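Local coordinates for Ice-binding protein 1 (Shewanella frigidimarina, PDB 6BG8), which adsorbs its bacterium onto ice and inhibits the growth of ice crystals, the chain here being its DUF3494 ice-binding domain, at residues G36-A41 with A86-S91; A46-G51 with G55-L60; A103-P108 with V128-A133. All blocks are in the same frame, centred on the assembly; numbering follows the deposited sequence.

Interaction 1 of 3, residues G36-A41 with A86-S91; sequences GILDQA and AFINQS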
ATOM      1  N   GLY A  36      -1.410 -10.976   2.494  1.00  7.62           N
ATOM      2  CA  GLY A  36      -2.667 -11.660   2.283  1.00  5.78           C
ATOM      3  C   GLY A  36      -3.100 -11.696   0.838  1.00  8.71           C
ATOM      4  O   GLY A  36      -2.897 -10.725   0.103  1.00  6.57           O
ATOM      5  N   ILE A  37      -3.682 -12.826   0.424  1.00  4.81           N
ATOM      6  CA  ILE A  37      -4.388 -12.962  -0.842  1.00  8.84           C
ATOM      7  C   ILE A  37      -5.845 -13.264  -0.508  1.00  5.73           C
ATOM      8  O   ILE A  37      -6.126 -14.144   0.314  1.00  7.10           O
ATOM      9  CB  ILE A  37      -3.777 -14.069  -1.725  1.00  8.98           C
ATOM     10  CG1 ILE A  37      -2.310 -13.740  -2.051  1.00  7.07           C
ATOM     11  CG2 ILE A  37      -4.597 -14.249  -2.985  1.00  6.67           C
ATOM     12  CD1 ILE A  37      -1.557 -14.867  -2.774  1.00  9.52           C
ATOM     13  N   LEU A  38      -6.765 -12.511  -1.113  1.00  5.01           N
ATOM     14  CA  LEU A  38      -8.162 -12.569  -0.697  1.00  4.85           C
ATOM     15  C   LEU A  38      -9.010 -13.538  -1.508  1.00  6.93           C
ATOM     16  O   LEU A  38      -9.955 -14.118  -0.959  1.00  7.77           O
ATOM     17  CB  LEU A  38      -8.810 -11.180  -0.795  1.00  5.67           C
ATOM     18  CG  LEU A  38      -8.225 -10.055   0.064  1.00  3.69           C
ATOM     19  CD1 LEU A  38      -8.790  -8.718  -0.390  1.00  7.35           C
ATOM     20  CD2 LEU A  38      -8.498 -10.255   1.551  1.00  7.52           C
ATOM     21  N   ASP A  39      -8.727 -13.705  -2.804  1.00  7.18           N
ATOM     22  CA  ASP A  39      -9.678 -14.368  -3.690  1.00  7.96           C
ATOM     23  C   ASP A  39      -9.045 -15.492  -4.495  1.00  6.87           C
ATOM     24  O   ASP A  39      -9.623 -15.912  -5.503  1.00  7.55           O
ATOM     25  CB  ASP A  39     -10.336 -13.358  -4.637  1.00  5.77           C
ATOM     26  CG  ASP A  39     -11.082 -12.273  -3.895  1.00  6.60           C
ATOM     27  OD1 ASP A  39     -12.013 -12.616  -3.138  1.00  9.40           O
ATOM     28  OD2 ASP A  39     -10.727 -11.091  -4.064  1.00  8.09           O
ATOM     29  N   GLN A  40      -7.876 -15.977  -4.077  1.00  7.69           N
ATOM     30  CA  GLN A  40      -7.249 -17.159  -4.664  1.00  7.27           C
ATOM     31  C   GLN A  40      -6.504 -17.909  -3.567  1.00  7.06           C
ATOM     32  O   GLN A  40      -6.261 -17.384  -2.480  1.00  7.79           O
ATOM     33  CB  GLN A  40      -6.282 -16.811  -5.805  1.00  7.67           C
ATOM     34  CG  GLN A  40      -6.892 -16.080  -7.004  1.00  6.98           C
ATOM     35  CD  GLN A  40      -7.761 -16.970  -7.898  1.00 13.17           C
ATOM     36  OE1 GLN A  40      -7.933 -18.158  -7.635  1.00  7.48           O
ATOM     37  NE2 GLN A  40      -8.315 -16.384  -8.958  1.00  8.47           N
ATOM     38  N   ALA A  41      -6.143 -19.157  -3.866  1.00  7.11           N
ATOM     39  CA  ALA A  41      -5.443 -20.004  -2.906  1.00 10.07           C
ATOM     40  C   ALA A  41      -3.978 -19.576  -2.741  1.00  8.69           C
ATOM     41  O   ALA A  41      -3.436 -18.785  -3.512  1.00  7.69           O
ATOM     42  CB  ALA A  41      -5.507 -21.467  -3.344  1.00  7.62           C
ATOM     43  N   ALA A  86     -13.426 -16.538   7.663  1.00  7.78           N
ATOM     44  CA  ALA A  86     -13.998 -15.344   8.283  1.00  6.71           C
ATOM     45  C   ALA A  86     -12.976 -14.218   8.357  1.00  8.12           C
ATOM     46  O   ALA A  86     -13.325 -13.043   8.193  1.00  6.05           O
ATOM     47  CB  ALA A  86     -14.530 -15.674   9.675  1.00  6.06           C
ATOM     48  N   PHE A  87     -11.709 -14.554   8.609  1.00  8.92           N
ATOM     49  CA  PHE A  87     -10.665 -13.529   8.647  1.00  6.66           C
ATOM     50  C   PHE A  87     -10.486 -12.889   7.279  1.00  8.60           C
ATOM     51  O   PHE A  87     -10.370 -11.660   7.166  1.00  6.56           O
ATOM     52  CB  PHE A  87      -9.352 -14.146   9.132  1.00  6.80           C
ATOM     53  CG  PHE A  87      -8.130 -13.303   8.859  1.00  6.54           C
ATOM     54  CD1 PHE A  87      -7.940 -12.097   9.516  1.00  8.43           C
ATOM     55  CD2 PHE A  87      -7.169 -13.726   7.947  1.00  8.59           C
ATOM     56  CE1 PHE A  87      -6.815 -11.323   9.269  1.00  8.02           C
ATOM     57  CE2 PHE A  87      -6.036 -12.960   7.698  1.00  6.17           C
ATOM     58  CZ  PHE A  87      -5.864 -11.750   8.361  1.00  7.32           C
ATOM     59  N   ILE A  88     -10.466 -13.712   6.227  1.00  8.43           N
ATOM     60  CA  ILE A  88     -10.367 -13.191   4.868  1.00  8.02           C
ATOM     61  C   ILE A  88     -11.602 -12.359   4.527  1.00  6.73           C
ATOM     62  O   ILE A  88     -11.508 -11.331   3.845  1.00  7.40           O
ATOM     63  CB  ILE A  88     -10.173 -14.352   3.873  1.00  5.35           C
ATOM     64  CG1 ILE A  88      -8.830 -15.084   4.101  1.00  5.99           C
ATOM     65  CG2 ILE A  88     -10.357 -13.861   2.428  1.00  8.34           C
ATOM     66  CD1 ILE A  88      -7.596 -14.270   3.762  1.00  7.74           C
ATOM     67  N   ASN A  89     -12.779 -12.788   4.994  1.00  5.61           N
ATOM     68  CA  ASN A  89     -14.005 -12.056   4.691  1.00  5.69           C
ATOM     69  C   ASN A  89     -13.955 -10.639   5.241  1.00  8.57           C
ATOM     70  O   ASN A  89     -14.305  -9.676   4.546  1.00  7.78           O
ATOM     71  CB  ASN A  89     -15.210 -12.791   5.263  1.00  7.23           C
ATOM     72  CG  ASN A  89     -15.578 -13.988   4.447  1.00 10.16           C
ATOM     73  OD1 ASN A  89     -15.108 -14.145   3.315  1.00  7.25           O
ATOM     74  ND2 ASN A  89     -16.417 -14.847   5.006  1.00  9.39           N
ATOM     75  N   GLN A  90     -13.557 -10.495   6.508  1.00  6.52           N
ATOM     76  CA  GLN A  90     -13.481  -9.166   7.095  1.00  9.08           C
ATOM     77  C   GLN A  90     -12.400  -8.339   6.426  1.00  8.18           C
ATOM     78  O   GLN A  90     -12.577  -7.133   6.219  1.00  9.76           O
ATOM     79  CB  GLN A  90     -13.243  -9.245   8.603  1.00  7.27           C
ATOM     80  CG  GLN A  90     -13.547  -7.931   9.310  1.00 10.13           C
ATOM     81  CD  GLN A  90     -15.007  -7.536   9.148  1.00  7.64           C
ATOM     82  OE1 GLN A  90     -15.910  -8.267   9.565  1.00 12.10           O
ATOM     83  NE2 GLN A  90     -15.245  -6.387   8.532  1.00  8.28           N
ATOM     84  N   SER A  91     -11.273  -8.968   6.073  1.00  7.37           N
ATOM     85  CA  SER A  91     -10.221  -8.234   5.385  1.00  6.68           C
ATOM     86  C   SER A  91     -10.704  -7.743   4.028  1.00  6.42           C
ATOM     87  O   SER A  91     -10.455  -6.590   3.653  1.00  7.66           O
ATOM     88  CB  SER A  91      -8.978  -9.114   5.243  1.00  5.27           C
ATOM     89  OG  SER A  91      -8.424  -9.386   6.521  1.00  7.32           O
TER

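Interaction 2 of 3, residues A46-G51 with G55-L60; sequences AGFTPG and GEFDEL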
ATOM      1  N   ALA A  46       3.919 -16.271  -5.350  1.00  7.14           N
ATOM      2  CA  ALA A  46       5.029 -16.701  -6.196  1.00  7.50           C
ATOM      3  C   ALA A  46       6.317 -16.011  -5.775  1.00  8.10           C
ATOM      4  O   ALA A  46       6.333 -14.806  -5.502  1.00  8.23           O
ATOM      5  CB  ALA A  46       4.754 -16.423  -7.682  1.00 10.76           C
ATOM      6  N   GLY A  47       7.404 -16.785  -5.731  1.00  8.02           N
ATOM      7  CA  GLY A  47       8.724 -16.250  -5.484  1.00  6.94           C
ATOM      8  C   GLY A  47       9.155 -16.246  -4.037  1.00  6.42           C
ATOM      9  O   GLY A  47      10.315 -15.909  -3.758  1.00  9.08           O
ATOM     10  N   PHE A  48       8.269 -16.601  -3.108  1.00  8.03           N
ATOM     11  CA  PHE A  48       8.580 -16.572  -1.688  1.00  9.17           C
ATOM     12  C   PHE A  48       9.047 -17.944  -1.212  1.00 10.87           C
ATOM     13  O   PHE A  48       8.823 -18.971  -1.863  1.00 14.56           O
ATOM     14  CB  PHE A  48       7.364 -16.118  -0.875  1.00  8.71           C
ATOM     15  CG  PHE A  48       6.930 -14.714  -1.175  1.00  9.52           C
ATOM     16  CD1 PHE A  48       7.531 -13.644  -0.531  1.00 11.45           C
ATOM     17  CD2 PHE A  48       5.935 -14.460  -2.113  1.00  9.44           C
ATOM     18  CE1 PHE A  48       7.135 -12.335  -0.803  1.00  9.11           C
ATOM     19  CE2 PHE A  48       5.538 -13.162  -2.398  1.00  7.95           C
ATOM     20  CZ  PHE A  48       6.143 -12.094  -1.739  1.00  7.76           C
ATOM     21  N   THR A  49       9.699 -17.947  -0.057  1.00  9.95           N
ATOM     22  CA  THR A  49      10.291 -19.158   0.512  1.00  7.76           C
ATOM     23  C   THR A  49       9.623 -19.504   1.834  1.00  8.60           C
ATOM     24  O   THR A  49       9.898 -18.835   2.849  1.00 10.89           O
ATOM     25  CB  THR A  49      11.787 -18.960   0.735  1.00 10.42           C
ATOM     26  OG1 THR A  49      12.375 -18.418  -0.454  1.00  9.39           O
ATOM     27  CG2 THR A  49      12.446 -20.288   1.093  1.00  8.98           C
ATOM     28  N   PRO A  50       8.755 -20.516   1.885  1.00 15.57           N
ATOM     29  CA  PRO A  50       8.136 -20.891   3.164  1.00  7.11           C
ATOM     30  C   PRO A  50       9.185 -21.129   4.244  1.00  9.90           C
ATOM     31  O   PRO A  50      10.223 -21.760   4.010  1.00 11.50           O
ATOM     32  CB  PRO A  50       7.367 -22.173   2.821  1.00 12.60           C
ATOM     33  CG  PRO A  50       7.023 -22.011   1.373  1.00 13.48           C
ATOM     34  CD  PRO A  50       8.223 -21.308   0.760  1.00 14.65           C
ATOM     35  N   GLY A  51       8.918 -20.595   5.428  1.00 10.55           N
ATOM     36  CA  GLY A  51       9.827 -20.699   6.548  1.00 10.01           C
ATOM     37  C   GLY A  51       9.530 -21.893   7.428  1.00 15.07           C
ATOM     38  O   GLY A  51       8.861 -22.850   7.028  1.00 12.07           O
ATOM     39  N   GLY A  55       2.884 -20.341   7.447  1.00  9.26           N
ATOM     40  CA  GLY A  55       2.558 -18.963   7.191  1.00 10.28           C
ATOM     41  C   GLY A  55       3.768 -18.063   7.070  1.00  9.03           C
ATOM     42  O   GLY A  55       3.670 -16.993   6.458  1.00 10.00           O
ATOM     43  N   GLU A  56       4.906 -18.477   7.626  1.00  8.83           N
ATOM     44  CA  GLU A  56       6.128 -17.695   7.523  1.00 10.04           C
ATOM     45  C   GLU A  56       6.716 -17.782   6.121  1.00  7.81           C
ATOM     46  O   GLU A  56       6.632 -18.812   5.447  1.00  8.83           O
ATOM     47  CB  GLU A  56       7.169 -18.178   8.536  1.00  8.31           C
ATOM     48  CG  GLU A  56       6.829 -17.851   9.967  1.00 11.81           C
ATOM     49  CD  GLU A  56       7.876 -18.345  10.943  1.00 17.60           C
ATOM     50  OE1 GLU A  56       8.533 -19.365  10.654  1.00 15.16           O
ATOM     51  OE2 GLU A  56       8.040 -17.712  12.004  1.00 25.12           O
ATOM     52  N   PHE A  57       7.311 -16.676   5.690  1.00  5.76           N
ATOM     53  CA  PHE A  57       8.180 -16.630   4.528  1.00  6.02           C
ATOM     54  C   PHE A  57       9.538 -16.131   4.994  1.00  7.04           C
ATOM     55  O   PHE A  57       9.610 -15.243   5.850  1.00  8.56           O
ATOM     56  CB  PHE A  57       7.652 -15.681   3.445  1.00 10.25           C
ATOM     57  CG  PHE A  57       6.461 -16.195   2.674  1.00  9.14           C
ATOM     58  CD1 PHE A  57       6.306 -17.543   2.385  1.00  8.82           C
ATOM     59  CD2 PHE A  57       5.512 -15.299   2.195  1.00 11.49           C
ATOM     60  CE1 PHE A  57       5.202 -17.988   1.654  1.00 10.44           C
ATOM     61  CE2 PHE A  57       4.415 -15.731   1.463  1.00 11.48           C
ATOM     62  CZ  PHE A  57       4.250 -17.069   1.194  1.00  6.85           C
ATOM     63  N   ASP A  58      10.617 -16.680   4.420  1.00  9.12           N
ATOM     64  CA  ASP A  58      11.952 -16.215   4.790  1.00  7.96           C
ATOM     65  C   ASP A  58      12.144 -14.740   4.457  1.00  6.95           C
ATOM     66  O   ASP A  58      12.929 -14.050   5.117  1.00  8.81           O
ATOM     67  CB  ASP A  58      13.021 -17.050   4.082  1.00 10.45           C
ATOM     68  CG  ASP A  58      13.206 -18.412   4.701  1.00  9.18           C
ATOM     69  OD1 ASP A  58      12.623 -18.678   5.767  1.00 11.01           O
ATOM     70  OD2 ASP A  58      13.942 -19.224   4.109  1.00 11.05           O
ATOM     71  N   GLU A  59      11.438 -14.246   3.440  1.00  6.95           N
ATOM     72  CA  GLU A  59      11.503 -12.862   2.986  1.00 12.94           C
ATOM     73  C   GLU A  59      10.752 -11.901   3.892  1.00 11.04           C
ATOM     74  O   GLU A  59      10.814 -10.685   3.670  1.00 11.04           O
ATOM     75  CB  GLU A  59      10.928 -12.759   1.571  1.00  8.53           C
ATOM     76  CG  GLU A  59      11.737 -13.509   0.513  1.00 11.00           C
ATOM     77  CD  GLU A  59      11.488 -15.017   0.506  1.00 11.27           C
ATOM     78  OE1 GLU A  59      10.474 -15.456   1.078  1.00  9.68           O
ATOM     79  OE2 GLU A  59      12.313 -15.760  -0.076  1.00 10.23           O
ATOM     80  N   LEU A  60      10.055 -12.414   4.897  1.00  6.75           N
ATOM     81  CA  LEU A  60       9.089 -11.642   5.667  1.00  6.75           C
ATOM     82  C   LEU A  60       9.429 -11.759   7.144  1.00  7.67           C
ATOM     83  O   LEU A  60       9.469 -12.864   7.690  1.00  8.93           O
ATOM     84  CB  LEU A  60       7.667 -12.146   5.395  1.00  8.22           C
ATOM     85  CG  LEU A  60       6.529 -11.568   6.229  1.00  8.53           C
ATOM     86  CD1 LEU A  60       6.403 -10.086   5.944  1.00  9.79           C
ATOM     87  CD2 LEU A  60       5.223 -12.297   5.893  1.00  8.30           C
TER
HETATM   88  O   HOH W   1      12.961 -14.929  -2.562  1.00 17.10           O
HETATM   89  O   HOH W   2      13.076 -21.797   4.275  1.00 14.88           O

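Interaction 3 of 3, residues A103-P108 with V128-A133; sequences AADPNP and VYKTAA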
ATOM      1  N   ALA A 103     -11.594   7.057  -2.468  1.00  7.95           N
ATOM      2  CA  ALA A 103     -12.082   7.415  -3.795  1.00  5.54           C
ATOM      3  C   ALA A 103     -13.192   8.457  -3.765  1.00  6.91           C
ATOM      4  O   ALA A 103     -13.407   9.142  -4.772  1.00  7.47           O
ATOM      5  CB  ALA A 103     -12.584   6.164  -4.520  1.00 10.65           C
ATOM      6  N   ALA A 104     -13.894   8.604  -2.647  1.00  9.34           N
ATOM      7  CA  ALA A 104     -15.066   9.468  -2.616  1.00  9.02           C
ATOM      8  C   ALA A 104     -14.651  10.922  -2.431  1.00  6.71           C
ATOM      9  O   ALA A 104     -13.796  11.238  -1.604  1.00 11.30           O
ATOM     10  CB  ALA A 104     -16.016   9.043  -1.493  1.00  6.63           C
ATOM     11  N   ASP A 105     -15.254  11.808  -3.218  1.00  6.18           N
ATOM     12  CA  ASP A 105     -14.976  13.232  -3.158  1.00  5.66           C
ATOM     13  C   ASP A 105     -16.211  13.994  -2.692  1.00 10.99           C
ATOM     14  O   ASP A 105     -17.312  13.757  -3.215  1.00  8.70           O
ATOM     15  CB  ASP A 105     -14.547  13.741  -4.537  1.00  8.30           C
ATOM     16  CG  ASP A 105     -13.965  15.138  -4.483  1.00 10.11           C
ATOM     17  OD1 ASP A 105     -12.913  15.318  -3.832  1.00 12.83           O
ATOM     18  OD2 ASP A 105     -14.564  16.049  -5.085  1.00 11.00           O
ATOM     19  N   PRO A 106     -16.080  14.931  -1.739  1.00  9.39           N
ATOM     20  CA  PRO A 106     -14.827  15.320  -1.087  1.00 11.81           C
ATOM     21  C   PRO A 106     -14.578  14.541   0.189  1.00  9.49           C
ATOM     22  O   PRO A 106     -15.505  13.928   0.708  1.00  8.04           O
ATOM     23  CB  PRO A 106     -15.056  16.796  -0.755  1.00  9.12           C
ATOM     24  CG  PRO A 106     -16.533  16.844  -0.423  1.00 12.41           C
ATOM     25  CD  PRO A 106     -17.201  15.807  -1.336  1.00  9.59           C
ATOM     26  N   ASN A 107     -13.352  14.600   0.691  1.00  6.90           N
ATOM     27  CA  ASN A 107     -13.064  14.109   2.030  1.00  7.85           C
ATOM     28  C   ASN A 107     -14.024  14.753   3.035  1.00  7.57           C
ATOM     29  O   ASN A 107     -14.407  15.919   2.865  1.00  8.96           O
ATOM     30  CB  ASN A 107     -11.605  14.426   2.383  1.00  8.47           C
ATOM     31  CG  ASN A 107     -11.193  13.882   3.732  1.00  7.14           C
ATOM     32  OD1 ASN A 107     -11.388  14.529   4.758  1.00  6.88           O
ATOM     33  ND2 ASN A 107     -10.610  12.683   3.740  1.00  8.01           N
ATOM     34  N   PRO A 108     -14.441  14.033   4.081  1.00 10.50           N
ATOM     35  CA  PRO A 108     -15.434  14.608   5.005  1.00 11.40           C
ATOM     36  C   PRO A 108     -14.974  15.875   5.709  1.00 12.61           C
ATOM     37  O   PRO A 108     -15.825  16.703   6.062  1.00  8.76           O
ATOM     38  CB  PRO A 108     -15.685  13.464   5.999  1.00  7.82           C
ATOM     39  CG  PRO A 108     -15.387  12.229   5.223  1.00 11.41           C
ATOM     40  CD  PRO A 108     -14.229  12.596   4.334  1.00  9.94           C
ATOM     41  N   VAL A 128      -5.989  17.010   0.387  1.00  8.30           N
ATOM     42  CA  VAL A 128      -6.567  16.034  -0.531  1.00  5.57           C
ATOM     43  C   VAL A 128      -6.326  16.536  -1.942  1.00  6.85           C
ATOM     44  O   VAL A 128      -6.815  17.613  -2.311  1.00  9.65           O
ATOM     45  CB  VAL A 128      -8.074  15.852  -0.299  1.00  6.67           C
ATOM     46  CG1 VAL A 128      -8.650  14.870  -1.337  1.00  7.56           C
ATOM     47  CG2 VAL A 128      -8.346  15.393   1.121  1.00  5.35           C
ATOM     48  N   TYR A 129      -5.607  15.748  -2.738  1.00  7.16           N
ATOM     49  CA  TYR A 129      -5.210  16.141  -4.084  1.00  6.72           C
ATOM     50  C   TYR A 129      -5.823  15.173  -5.079  1.00  7.03           C
ATOM     51  O   TYR A 129      -5.510  13.977  -5.062  1.00  6.78           O
ATOM     52  CB  TYR A 129      -3.680  16.160  -4.203  1.00  6.28           C
ATOM     53  CG  TYR A 129      -3.038  17.157  -3.275  1.00  5.90           C
ATOM     54  CD1 TYR A 129      -2.685  16.806  -1.976  1.00  7.24           C
ATOM     55  CD2 TYR A 129      -2.826  18.471  -3.674  1.00 11.04           C
ATOM     56  CE1 TYR A 129      -2.110  17.723  -1.122  1.00  6.69           C
ATOM     57  CE2 TYR A 129      -2.243  19.398  -2.822  1.00  9.57           C
ATOM     58  CZ  TYR A 129      -1.888  19.014  -1.545  1.00  7.87           C
ATOM     59  OH  TYR A 129      -1.320  19.930  -0.683  1.00 11.79           O
ATOM     60  N   LYS A 130      -6.696  15.691  -5.942  1.00  5.74           N
ATOM     61  CA  LYS A 130      -7.497  14.871  -6.844  1.00  4.86           C
ATOM     62  C   LYS A 130      -7.215  15.240  -8.293  1.00  8.49           C
ATOM     63  O   LYS A 130      -7.044  16.419  -8.624  1.00  8.70           O
ATOM     64  CB  LYS A 130      -8.985  15.047  -6.548  1.00  3.49           C
ATOM     65  CG  LYS A 130      -9.902  14.142  -7.362  1.00  5.52           C
ATOM     66  CD  LYS A 130     -11.350  14.435  -6.996  1.00  7.49           C
ATOM     67  CE  LYS A 130     -12.335  13.748  -7.945  1.00 10.07           C
ATOM     68  NZ  LYS A 130     -12.157  12.265  -7.973  1.00 12.64           N
ATOM     69  N   THR A 131      -7.149  14.218  -9.146  1.00  7.01           N
ATOM     70  CA  THR A 131      -7.136  14.400 -10.587  1.00  8.28           C
ATOM     71  C   THR A 131      -7.779  13.176 -11.207  1.00 10.35           C
ATOM     72  O   THR A 131      -7.714  12.077 -10.649  1.00  7.65           O
ATOM     73  CB  THR A 131      -5.725  14.595 -11.159  1.00 10.17           C
ATOM     74  OG1 THR A 131      -5.799  14.782 -12.585  1.00  6.51           O
ATOM     75  CG2 THR A 131      -4.862  13.392 -10.858  1.00 10.03           C
ATOM     76  N   ALA A 132      -8.412  13.380 -12.359  1.00  7.93           N
ATOM     77  CA  ALA A 132      -9.003  12.287 -13.116  1.00  4.07           C
ATOM     78  C   ALA A 132      -8.024  11.661 -14.106  1.00  5.85           C
ATOM     79  O   ALA A 132      -8.324  10.599 -14.672  1.00  9.12           O
ATOM     80  CB  ALA A 132     -10.257  12.786 -13.848  1.00  7.79           C
ATOM     81  N   ALA A 133      -6.854  12.269 -14.299  1.00  9.86           N
ATOM     82  CA  ALA A 133      -5.883  11.802 -15.276  1.00  7.67           C
ATOM     83  C   ALA A 133      -4.884  10.859 -14.608  1.00  8.19           C
ATOM     84  O   ALA A 133      -5.052  10.465 -13.452  1.00  8.78           O
ATOM     85  CB  ALA A 133      -5.191  12.996 -15.928  1.00  8.25           C
TER
HETATM   86  O   HOH W   3     -11.655  11.274  -5.285  1.00 10.77           O

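Interaction 1 of 3, residues G36-A41 with A86-S91
Leu-38 and Ile-88 carry this contact between the residues that follow strand 34-37 and one turn of helix 84-103, with Ser-91 lying next to them on the same side of the helix. The apolar contacts come first. The CD2 branch of Leu-38 rests 3.9 Å from Ser-91 CB and equally near Ile-88 O, so one methyl spans the step from Ile-88 to Ser-91 along the helix. Leu-38 CD2 is farther from Ile-88 CG2, at 4.2 Å.

A second group of contacts sets methyls against backbone carbonyls. Ile-88 CG2 lies 3.4 Å from Leu-38 O, and the other branch of the same residue, ending in CD1, comes to 3.8 Å from Ile-37 O. The two branches thus meet successive carbonyls as the chain leaves the strand. The first torsion of Ile-88 (-65°) separates them, with CG1 beside the backbone N and CG2 opposite it; the second (-68°) turns CD1 toward Ile-37 O.

Polar bonds run within the helix and from its next residue to the chain after the strand. Ser-91 OG turns back to Phe-87 O, 3.1 Å away, tilted 33° from the carbonyl plane; Ser-91 N reaches the same oxygen from the opposite face, so two donors hold it. The hydroxyl of this buried serine also lies over one face of the Phe-87 ring, displaced toward its rim. Arg-92, which follows Ser-91 on the helix, hydrogen-bonds Leu-38 O through NH2 and forms a salt bridge with Asp-39 OD1 through NE, a charged link beside the apolar one.

With all four touching residues buried, the geometry is that of the long helix packed along the beta-solenoid in the DUF3494 ice-binding fold.

Interaction 2 of 3, residues A46-G51 with G55-L60
Glu-59 OE2 is gripped by two donors: Thr-49 OG1 at 2.7 Å, which uses the syn lone pair of the carboxylate oxygen, and water 1, which also donates to Gly-47 O. The other oxygen, Glu-59 OE1, takes the backbone N of Thr-49 at 2.8 Å, on its syn side but 24° out of the carboxylate plane. One residue therefore meets both oxygens, through its amide and its hydroxyl. The bend of Glu-59 at its second torsion (79°) folds the carboxylate back over residues 48 and 49.

Backbone pairing extends the link. Asp-58 N donates to Thr-49 O at 2.8 Å, in the carbonyl plane, and the same oxygen has a CA-H...O contact from Phe-57. Gly-51 N donates to Glu-56 O at 2.9 Å, from above the carbonyl plane. These bonds flank the single beta bridge of Pro-50 with Phe-57, which is thus an antiparallel, non-hydrogen-bonded pair. Water 2 adds a further bridge by donating to Pro-50 O and Asp-58 OD2.

Beneath the polar layer lie two aromatic rings. Phe-48 CB sits over the centre of the Phe-57 face, 3.5 Å from the ring centroid, in a CH-pi contact. The ring planes are only 13° apart, but the rings are offset, with the Phe-48 and Phe-57 centroids 4.8 Å apart, and it is the CB methylene, not the Phe-48 ring, that covers the Phe-57 face. Leu-35 of strand 34-37 touches both phenylalanine side chains, and Tyr-45 meets Phe-57 edge-to-face.

The chemistry implies a loop tied in two layers: an apolar one turned to the solenoid, and an outer one in which Glu-59, which receives the amide and hydroxyl of Thr-49 and a water, is probably an ionised carboxylate that fixes the backbone at Thr-49.

Interaction 3 of 3, residues A103-P108 with V128-A133
Asn-107 meets Val-128 and Asp-105 meets Lys-130 where the loop after helix 84-103 passes across strand 127-131 of the beta-solenoid. Val-128 and Lys-130 are alternate residues of the strand, so both point their side chains at the loop, while Tyr-129 between them faces the other way.

In the first pair Asn-107 CB lies 3.6 Å from Val-128 CG2, an apolar touch by an otherwise polar side chain. The asparagine CG is anti to the backbone N (-177°), and CB makes the touch. The valine torsion (177°) places CG1 opposite the backbone N and puts CG2 beside it, where it is the branch that meets Asn-107 CB. The amide of Asn-107 is occupied elsewhere: ND2 donates to Leu-4 O, and OD1 accepts from Asn-109 N. The first bond ties the loop to the N-terminal segment; the second stays within the loop.

In the second pair the aliphatic part of the lysine does the touching. Lys-130 is extended through its first three torsions, and its CD passes 3.6 Å from Asp-105 OD1 and 3.7 Å from Asp-105 CG. The charged ends stay apart, 5.2 Å between Asp-105 OD1 and Lys-130 NZ, so the pair is no salt bridge; any attraction between the charges is probably weak and longer-range. Instead Asp-105 OD1 is hydrogen-bonded with Thr-112 OG1.

Beyond CD the lysine bends, with its fourth torsion at 58°. That turn carries the ammonium to water 3, which accepts from Lys-130 NZ at 2.9 Å and donates to Ala-103 O at 2.8 Å.

In the fold
Helix 84-103 joins two of the contacts: its first turns pack in interaction 1, and its last residue, Ala-103, opens the loop of interaction 3, and the two centres lie about 28 Å apart along the solenoid. Interaction 2 is nested within the chain loop that interaction 1 closes; their centres are about 18 Å apart and their nearest atoms about 6 Å. Interactions 2 and 3 lie on opposite sides of the chain's centre, about 36 Å between centres. All three are away from the ice-binding motif Thr-212 to Asn-215, assigned by similarity, and so probably concern the scaffold. A glycerol, probably from crystallisation, lies about 3 Å from the Glu-56 side chain of interaction 2.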